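Local structure of nucleoporin NUP170 (Chaetomium thermophilum, 5HAX) at residues 76-81 against 117-122; 82-87 against 95-100; 382-387 against 441-446. The protein probably serves as a scaffold nucleoporin in the inner ring of the nuclear pore complex. All blocks are in the same frame, centred on the assembly; numbering follows the deposited sequence.

In the fold
All three contacts lie in the Nup133 N-terminal-like region, which folds as a beta-propeller. Contact 1 joins the first strands of two successive four-stranded sheets, 73-78 and 114-120. Contact 2 lies inside the first of these sheets, between 83-88 and 91-96. It is nested in the loop that contact 1 closes, and their centres are about 11 Å apart. Contact 3 comes later in the chain and joins strands 380-386 and 440-445 of two other sheets. Its centre is about 13 Å from contact 1 and 17 Å from contact 2. Contacts 1 and 3 meet where Glu-442 OE1 accepts from Leu-77 N. Contacts 1 and 3 thus join neighbouring blades, while contact 2 pairs strands inside one blade.

Contact 1: residues 76-81 against 117-122; sequences GLFAEI and VALVPP
The Phe-78 ring has Leu-119 over one face and Val-117 at its edge. Leu-119 CB lies over the ring centre, 3.7 Å from the centroid and 14° off the normal, a CH-pi contact. Val-117 CG1 is near the ring plane and meets Phe-78 CZ at 3.8 Å. The ring also touches the backbone, with Phe-78 CE1 3.6 Å from Leu-119 N. Phe-78 CG is anti to its own carbonyl carbon (chi1 -67°), which sends the ring across to the other strand. An alanine at Phe-78 is likely to open a gap between the two strands and leave Leu-119 CB without the ring face it rests on.

Ile-81 and Leu-119 reach toward each other, tip to tip. Their methyls, Ile-81 CD1 and Leu-119 CD2, are tightly packed at 3.4 Å. Ile-81 is brought round by a turn in which its N donates to Phe-78 O at 3.1 Å.

No direct hydrogen bond joins the two segments. One water donates to Leu-77 O and, weakly, to Val-117 O. Two more lie between Glu-80 OE1 and Leu-119 O. Glu-80 OE2 is bonded to His-133 NE2.

The strands run nearly parallel, 12° apart, and their axes come no closer than 7.8 Å. This fits the first strands of adjacent propeller blades, which pack through side chains. The Trp-85 ring of strand 83-88 meets the Phe-78 ring obliquely. Leu-135 and His-133 of strand 133-139 touch Phe-78 and Leu-119 respectively.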
# COMPACT_ATOMS: atom_id res chain seq x y z
N GLY A 76 -7.53 -19.52 -5.66
CA GLY A 76 -7.60 -18.22 -5.03
C GLY A 76 -6.36 -17.91 -4.22
O GLY A 76 -5.49 -18.77 -4.03
N LEU A 77 -6.29 -16.67 -3.74
CA LEU A 77 -5.11 -16.12 -3.08
C LEU A 77 -5.44 -15.63 -1.68
O LEU A 77 -6.48 -15.00 -1.46
CB LEU A 77 -4.53 -14.95 -3.88
CG LEU A 77 -3.18 -15.14 -4.57
CD1 LEU A 77 -2.79 -13.86 -5.29
CD2 LEU A 77 -2.09 -15.55 -3.60
N PHE A 78 -4.54 -15.91 -0.74
CA PHE A 78 -4.50 -15.26 0.57
C PHE A 78 -3.18 -14.49 0.66
O PHE A 78 -2.29 -14.84 1.44
CB PHE A 78 -4.62 -16.29 1.71
CG PHE A 78 -5.96 -16.98 1.79
CD1 PHE A 78 -7.10 -16.39 1.27
CD2 PHE A 78 -6.07 -18.22 2.39
CE1 PHE A 78 -8.33 -17.03 1.35
CE2 PHE A 78 -7.29 -18.87 2.47
CZ PHE A 78 -8.42 -18.27 1.95
N ALA A 79 -3.07 -13.43 -0.14
CA ALA A 79 -1.80 -12.71 -0.27
C ALA A 79 -1.35 -12.07 1.04
O ALA A 79 -0.15 -11.82 1.20
CB ALA A 79 -1.93 -11.63 -1.35
N GLU A 80 -2.27 -11.81 1.97
CA GLU A 80 -1.89 -11.15 3.22
C GLU A 80 -0.95 -12.01 4.05
O GLU A 80 -0.16 -11.48 4.83
CB GLU A 80 -3.15 -10.82 4.02
CG GLU A 80 -2.90 -9.99 5.27
CD GLU A 80 -4.08 -9.99 6.23
OE1 GLU A 80 -5.23 -10.03 5.75
OE2 GLU A 80 -3.85 -9.97 7.45
N ILE A 81 -1.02 -13.33 3.89
CA ILE A 81 -0.24 -14.28 4.68
C ILE A 81 0.61 -15.19 3.80
O ILE A 81 1.20 -16.14 4.30
CB ILE A 81 -1.15 -15.11 5.60
CG1 ILE A 81 -2.21 -15.84 4.77
CG2 ILE A 81 -1.81 -14.21 6.64
CD1 ILE A 81 -2.99 -16.88 5.55
N VAL A 117 -14.37 -19.19 -1.05
CA VAL A 117 -13.50 -19.28 0.13
C VAL A 117 -12.88 -17.90 0.36
O VAL A 117 -12.52 -17.21 -0.59
CB VAL A 117 -12.40 -20.34 -0.06
CG1 VAL A 117 -11.49 -20.40 1.16
CG2 VAL A 117 -13.01 -21.71 -0.33
N ALA A 118 -12.75 -17.52 1.63
CA ALA A 118 -12.17 -16.23 1.97
C ALA A 118 -11.55 -16.27 3.36
O ALA A 118 -11.94 -17.08 4.21
CB ALA A 118 -13.21 -15.11 1.89
N LEU A 119 -10.58 -15.38 3.57
CA LEU A 119 -9.89 -15.23 4.85
C LEU A 119 -10.16 -13.83 5.37
O LEU A 119 -9.76 -12.84 4.75
CB LEU A 119 -8.38 -15.46 4.67
CG LEU A 119 -7.53 -15.49 5.94
CD1 LEU A 119 -7.83 -16.74 6.74
CD2 LEU A 119 -6.05 -15.41 5.59
N VAL A 120 -10.84 -13.74 6.51
CA VAL A 120 -11.31 -12.46 7.03
C VAL A 120 -10.80 -12.29 8.46
O VAL A 120 -10.36 -13.25 9.10
CB VAL A 120 -12.85 -12.35 7.00
CG1 VAL A 120 -13.35 -12.43 5.56
CG2 VAL A 120 -13.49 -13.43 7.86
N PRO A 121 -10.84 -11.06 8.98
CA PRO A 121 -10.50 -10.85 10.40
C PRO A 121 -11.54 -11.46 11.31
O PRO A 121 -12.70 -11.67 10.90
CB PRO A 121 -10.48 -9.31 10.53
CG PRO A 121 -10.30 -8.81 9.14
CD PRO A 121 -11.00 -9.79 8.26
N PRO A 122 -11.19 -11.76 12.56
CA PRO A 122 -12.17 -12.30 13.50
C PRO A 122 -12.96 -11.20 14.19
O PRO A 122 -12.55 -10.04 14.25
CB PRO A 122 -11.29 -13.06 14.51
CG PRO A 122 -10.02 -12.28 14.53
CD PRO A 122 -9.83 -11.72 13.13
O HOH W 1 -9.62 -15.81 -1.60
O HOH W 2 -6.73 -11.76 4.86
O HOH W 3 -7.96 -10.83 6.80

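Contact 2: residues 82-87 against 95-100; sequences GYAWAS and WDYTHP
Ala-84 and Trp-95 form a hydrogen-bonded pair in the antiparallel hairpin of strands 83-88 and 91-96. Ala-84 N donates to Trp-95 O at 3.0 Å, nearly straight, with an N-H...O angle of 165°. Trp-95 N returns a bond of 3.0 Å to Ala-84 O. Tyr-83 and Asp-96 are the next pair, non-hydrogen-bonded. Beyond them Tyr-97 N donates to Gly-82 O at 3.2 Å. The Tyr-97 ring turns a face to Gly-82 O, which lies 3.1 Å above its plane and toward the rim, with Ala-84 N at the ring edge.

The side chains of the two pairs lie on opposite faces of the sheet. On one, the Trp-95 indole turns one face to Ala-84. Ala-84 CB lies over the six-membered ring, offset toward its rim, 4.0 Å from the centroid, a CH-pi contact. Ala-86 CB lies at the ring edge, in plane. Trp-95 CG sits between the backbone N and carbonyl carbon (chi1 76°), which turns the ring back over the neighbouring strand. On the other face, Asp-96 CB packs over the Tyr-83 ring, 3.9 Å from its centroid. The two side chains cross at about a right angle. Tyr-83 OH is bonded to Lys-158 O.

Asp-96 OD1 takes two donors from Thr-98. Thr-98 OG1 approaches on the syn side at 2.8 Å, close to the carboxylate plane. Thr-98 N comes from above that plane at 3.1 Å. The two bonds should limit rotation of the carboxylate and probably ease its approach to Gly-82 O, another acceptor.

Gly-82 has positive phi, and with Tyr-83 it faces Phe-78 as a G1 beta bulge. At the same end of the hairpin, the Asx turn at Asp-96 overlaps a type I turn to His-99. The hairpin supplies the two middle strands of a four-stranded antiparallel propeller blade.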
# COMPACT_ATOMS: atom_id res chain seq x y z
N GLY A 82 0.68 -14.91 2.50
CA GLY A 82 1.52 -15.69 1.62
C GLY A 82 1.01 -17.09 1.33
O GLY A 82 1.81 -17.99 1.06
N TYR A 83 -0.31 -17.28 1.35
CA TYR A 83 -0.92 -18.58 1.08
C TYR A 83 -1.81 -18.50 -0.15
O TYR A 83 -2.39 -17.46 -0.45
CB TYR A 83 -1.74 -19.07 2.28
CG TYR A 83 -0.93 -19.80 3.33
CD1 TYR A 83 -0.17 -19.10 4.25
CD2 TYR A 83 -0.94 -21.18 3.39
CE1 TYR A 83 0.57 -19.76 5.21
CE2 TYR A 83 -0.20 -21.85 4.35
CZ TYR A 83 0.55 -21.14 5.26
OH TYR A 83 1.29 -21.80 6.21
N ALA A 84 -1.91 -19.63 -0.85
CA ALA A 84 -2.86 -19.84 -1.92
C ALA A 84 -3.74 -21.03 -1.56
O ALA A 84 -3.44 -21.79 -0.63
CB ALA A 84 -2.15 -20.08 -3.26
N TRP A 85 -4.85 -21.19 -2.29
CA TRP A 85 -5.74 -22.31 -2.03
C TRP A 85 -6.35 -22.80 -3.33
O TRP A 85 -6.43 -22.07 -4.33
CB TRP A 85 -6.85 -21.94 -1.04
CG TRP A 85 -7.72 -20.78 -1.45
CD1 TRP A 85 -7.56 -19.47 -1.10
CD2 TRP A 85 -8.90 -20.84 -2.26
NE1 TRP A 85 -8.55 -18.71 -1.66
CE2 TRP A 85 -9.39 -19.52 -2.37
CE3 TRP A 85 -9.59 -21.87 -2.91
CZ2 TRP A 85 -10.54 -19.21 -3.10
CZ3 TRP A 85 -10.72 -21.55 -3.63
CH2 TRP A 85 -11.19 -20.23 -3.72
N ALA A 86 -6.77 -24.06 -3.31
CA ALA A 86 -7.43 -24.70 -4.43
C ALA A 86 -8.56 -25.55 -3.88
O ALA A 86 -8.36 -26.32 -2.94
CB ALA A 86 -6.46 -25.56 -5.24
N SER A 87 -9.75 -25.40 -4.46
CA SER A 87 -10.90 -26.23 -4.12
C SER A 87 -11.19 -27.19 -5.26
O SER A 87 -11.15 -26.80 -6.43
CB SER A 87 -12.14 -25.37 -3.83
OG SER A 87 -12.61 -24.72 -4.99
N TRP A 95 -1.86 -23.91 0.89
CA TRP A 95 -0.42 -24.11 0.93
C TRP A 95 0.30 -22.77 0.89
O TRP A 95 -0.19 -21.80 0.30
CB TRP A 95 0.05 -25.01 -0.23
CG TRP A 95 0.10 -24.33 -1.57
CD1 TRP A 95 1.17 -23.70 -2.13
CD2 TRP A 95 -0.97 -24.25 -2.52
NE1 TRP A 95 0.83 -23.22 -3.38
CE2 TRP A 95 -0.47 -23.55 -3.64
CE3 TRP A 95 -2.29 -24.70 -2.54
CZ2 TRP A 95 -1.25 -23.28 -4.76
CZ3 TRP A 95 -3.07 -24.43 -3.66
CH2 TRP A 95 -2.54 -23.73 -4.75
N ASP A 96 1.47 -22.74 1.52
CA ASP A 96 2.33 -21.56 1.54
C ASP A 96 3.14 -21.52 0.25
O ASP A 96 4.03 -22.35 0.04
CB ASP A 96 3.24 -21.61 2.76
CG ASP A 96 4.34 -20.57 2.73
OD1 ASP A 96 4.15 -19.50 2.12
OD2 ASP A 96 5.41 -20.83 3.33
N TYR A 97 2.83 -20.56 -0.63
CA TYR A 97 3.47 -20.51 -1.94
C TYR A 97 4.89 -19.94 -1.89
O TYR A 97 5.62 -20.07 -2.87
CB TYR A 97 2.63 -19.70 -2.93
CG TYR A 97 2.42 -18.24 -2.57
CD1 TYR A 97 3.43 -17.30 -2.77
CD2 TYR A 97 1.21 -17.79 -2.06
CE1 TYR A 97 3.24 -15.97 -2.45
CE2 TYR A 97 1.01 -16.46 -1.75
CZ TYR A 97 2.02 -15.56 -1.94
OH TYR A 97 1.83 -14.23 -1.63
N THR A 98 5.29 -19.32 -0.78
CA THR A 98 6.67 -18.87 -0.64
C THR A 98 7.62 -20.02 -0.33
O THR A 98 8.82 -19.90 -0.57
CB THR A 98 6.79 -17.81 0.46
OG1 THR A 98 6.66 -18.43 1.75
CG2 THR A 98 5.71 -16.73 0.30
N HIS A 99 7.10 -21.12 0.21
CA HIS A 99 7.89 -22.28 0.57
C HIS A 99 8.28 -23.06 -0.69
O HIS A 99 7.44 -23.24 -1.59
CB HIS A 99 7.11 -23.18 1.53
CG HIS A 99 7.93 -24.25 2.17
ND1 HIS A 99 8.31 -25.39 1.51
CD2 HIS A 99 8.44 -24.35 3.43
CE1 HIS A 99 9.02 -26.15 2.32
NE2 HIS A 99 9.11 -25.54 3.49
N PRO A 100 9.52 -23.54 -0.80
CA PRO A 100 9.94 -24.20 -2.04
C PRO A 100 9.31 -25.57 -2.26
O PRO A 100 9.10 -25.96 -3.41
CB PRO A 100 11.46 -24.30 -1.89
CG PRO A 100 11.69 -24.33 -0.42
CD PRO A 100 10.63 -23.44 0.18

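Contact 3: residues 382-387 against 441-446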
# COMPACT_ATOMS: atom_id res chain seq x y z
N LEU A 382 -9.80 -8.38 -16.11
CA LEU A 382 -9.67 -8.21 -14.67
C LEU A 382 -8.89 -6.93 -14.40
O LEU A 382 -8.02 -6.56 -15.18
CB LEU A 382 -8.95 -9.40 -14.03
CG LEU A 382 -9.61 -10.77 -14.16
CD1 LEU A 382 -8.63 -11.86 -13.76
CD2 LEU A 382 -10.87 -10.83 -13.31
N GLY A 383 -9.20 -6.29 -13.28
CA GLY A 383 -8.52 -5.05 -12.92
C GLY A 383 -8.46 -4.86 -11.43
O GLY A 383 -9.37 -5.25 -10.69
N PHE A 384 -7.37 -4.23 -10.97
CA PHE A 384 -7.12 -4.00 -9.56
C PHE A 384 -6.44 -2.65 -9.36
O PHE A 384 -5.60 -2.25 -10.17
CB PHE A 384 -6.23 -5.11 -8.96
CG PHE A 384 -6.72 -6.50 -9.24
CD1 PHE A 384 -7.51 -7.17 -8.32
CD2 PHE A 384 -6.38 -7.15 -10.42
CE1 PHE A 384 -7.96 -8.45 -8.58
CE2 PHE A 384 -6.83 -8.43 -10.68
CZ PHE A 384 -7.62 -9.08 -9.75
N ARG A 385 -6.81 -1.96 -8.28
CA ARG A 385 -6.15 -0.72 -7.88
C ARG A 385 -5.76 -0.82 -6.42
O ARG A 385 -6.57 -1.23 -5.58
CB ARG A 385 -7.05 0.50 -8.10
CG ARG A 385 -6.37 1.83 -7.78
CD ARG A 385 -7.36 2.99 -7.72
NE ARG A 385 -6.69 4.27 -7.50
CZ ARG A 385 -6.34 4.75 -6.30
NH1 ARG A 385 -6.58 4.05 -5.20
NH2 ARG A 385 -5.74 5.93 -6.21
N PHE A 386 -4.52 -0.42 -6.12
CA PHE A 386 -4.02 -0.35 -4.75
C PHE A 386 -3.48 1.05 -4.50
O PHE A 386 -2.82 1.63 -5.37
CB PHE A 386 -2.91 -1.38 -4.51
CG PHE A 386 -3.31 -2.79 -4.85
CD1 PHE A 386 -4.03 -3.55 -3.95
CD2 PHE A 386 -2.96 -3.35 -6.07
CE1 PHE A 386 -4.39 -4.85 -4.26
CE2 PHE A 386 -3.32 -4.64 -6.38
CZ PHE A 386 -4.04 -5.39 -5.48
N SER A 387 -3.78 1.60 -3.33
CA SER A 387 -3.22 2.88 -2.92
C SER A 387 -1.70 2.84 -3.04
O SER A 387 -1.09 1.82 -2.70
CB SER A 387 -3.63 3.24 -1.49
OG SER A 387 -5.04 3.33 -1.36
N ILE A 441 -5.75 -15.14 -12.54
CA ILE A 441 -6.94 -15.41 -11.74
C ILE A 441 -7.18 -14.30 -10.72
O ILE A 441 -8.30 -13.80 -10.58
CB ILE A 441 -6.83 -16.78 -11.04
CG1 ILE A 441 -6.86 -17.90 -12.09
CG2 ILE A 441 -7.97 -16.97 -10.04
CD1 ILE A 441 -6.49 -19.26 -11.55
N GLU A 442 -6.13 -13.90 -10.00
CA GLU A 442 -6.29 -12.95 -8.91
C GLU A 442 -4.95 -12.27 -8.66
O GLU A 442 -3.89 -12.85 -8.92
CB GLU A 442 -6.79 -13.65 -7.64
CG GLU A 442 -7.39 -12.71 -6.60
CD GLU A 442 -7.81 -13.44 -5.34
OE1 GLU A 442 -7.85 -14.69 -5.35
OE2 GLU A 442 -8.10 -12.76 -4.33
N ILE A 443 -5.01 -11.04 -8.15
CA ILE A 443 -3.83 -10.27 -7.79
C ILE A 443 -4.08 -9.65 -6.42
O ILE A 443 -5.10 -8.99 -6.21
CB ILE A 443 -3.51 -9.18 -8.83
CG1 ILE A 443 -3.24 -9.82 -10.20
CG2 ILE A 443 -2.31 -8.34 -8.39
CD1 ILE A 443 -3.01 -8.83 -11.33
N GLY A 444 -3.16 -9.87 -5.49
CA GLY A 444 -3.31 -9.39 -4.13
C GLY A 444 -2.03 -8.80 -3.59
O GLY A 444 -0.92 -9.17 -4.01
N LEU A 445 -2.18 -7.87 -2.66
CA LEU A 445 -1.05 -7.20 -2.02
C LEU A 445 -0.45 -8.11 -0.95
O LEU A 445 -1.18 -8.67 -0.13
CB LEU A 445 -1.51 -5.87 -1.42
CG LEU A 445 -0.47 -5.01 -0.70
CD1 LEU A 445 0.54 -4.43 -1.68
CD2 LEU A 445 -1.16 -3.90 0.08
N THR A 446 0.88 -8.25 -0.97
CA THR A 446 1.58 -9.08 0.00
C THR A 446 2.21 -8.28 1.13
O THR A 446 2.50 -8.86 2.19
CB THR A 446 2.69 -9.90 -0.69
OG1 THR A 446 3.75 -9.03 -1.09
CG2 THR A 446 2.14 -10.64 -1.89
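Phe-384 lies against Ile-443 with one ring face. From Phe-384 CB the chain runs toward the other strand, with CG anti to the carbonyl carbon (chi1 -52°). One side of the ring meets backbone, with Phe-384 CD1 3.7 Å from Ile-443 O and Phe-384 CE1 near the same oxygen. The other side meets aliphatic carbon. Phe-384 CD2 is 3.9 Å from Ile-443 CB and also meets Ile-443 CD1; Phe-384 CE2 meets Ile-443 CB and Ile-443 CG1. At the tip, Phe-384 CZ is 3.6 Å from Ile-443 N. Ile-443 CB makes a CH-pi contact over the face, 17° off the ring normal.

The two strands are nearly parallel, with axes 8.1 Å apart at closest, and no hydrogen bond joins the segments. They belong to neighbouring blades of the propeller. Strand 440-445 pairs with 473-478, and a classic beta bulge at Ile-441 and Glu-442 faces Leu-477.

Phe-386 uses its edge instead. Ile-443 O lies in its ring plane, 3.8 Å from Phe-386 CZ. Phe-386 and Leu-445 slide past each other in opposite directions. Phe-474 and Phe-392 also touch Phe-386. Leu-382 CD1 reaches Ile-441 O at 3.7 Å.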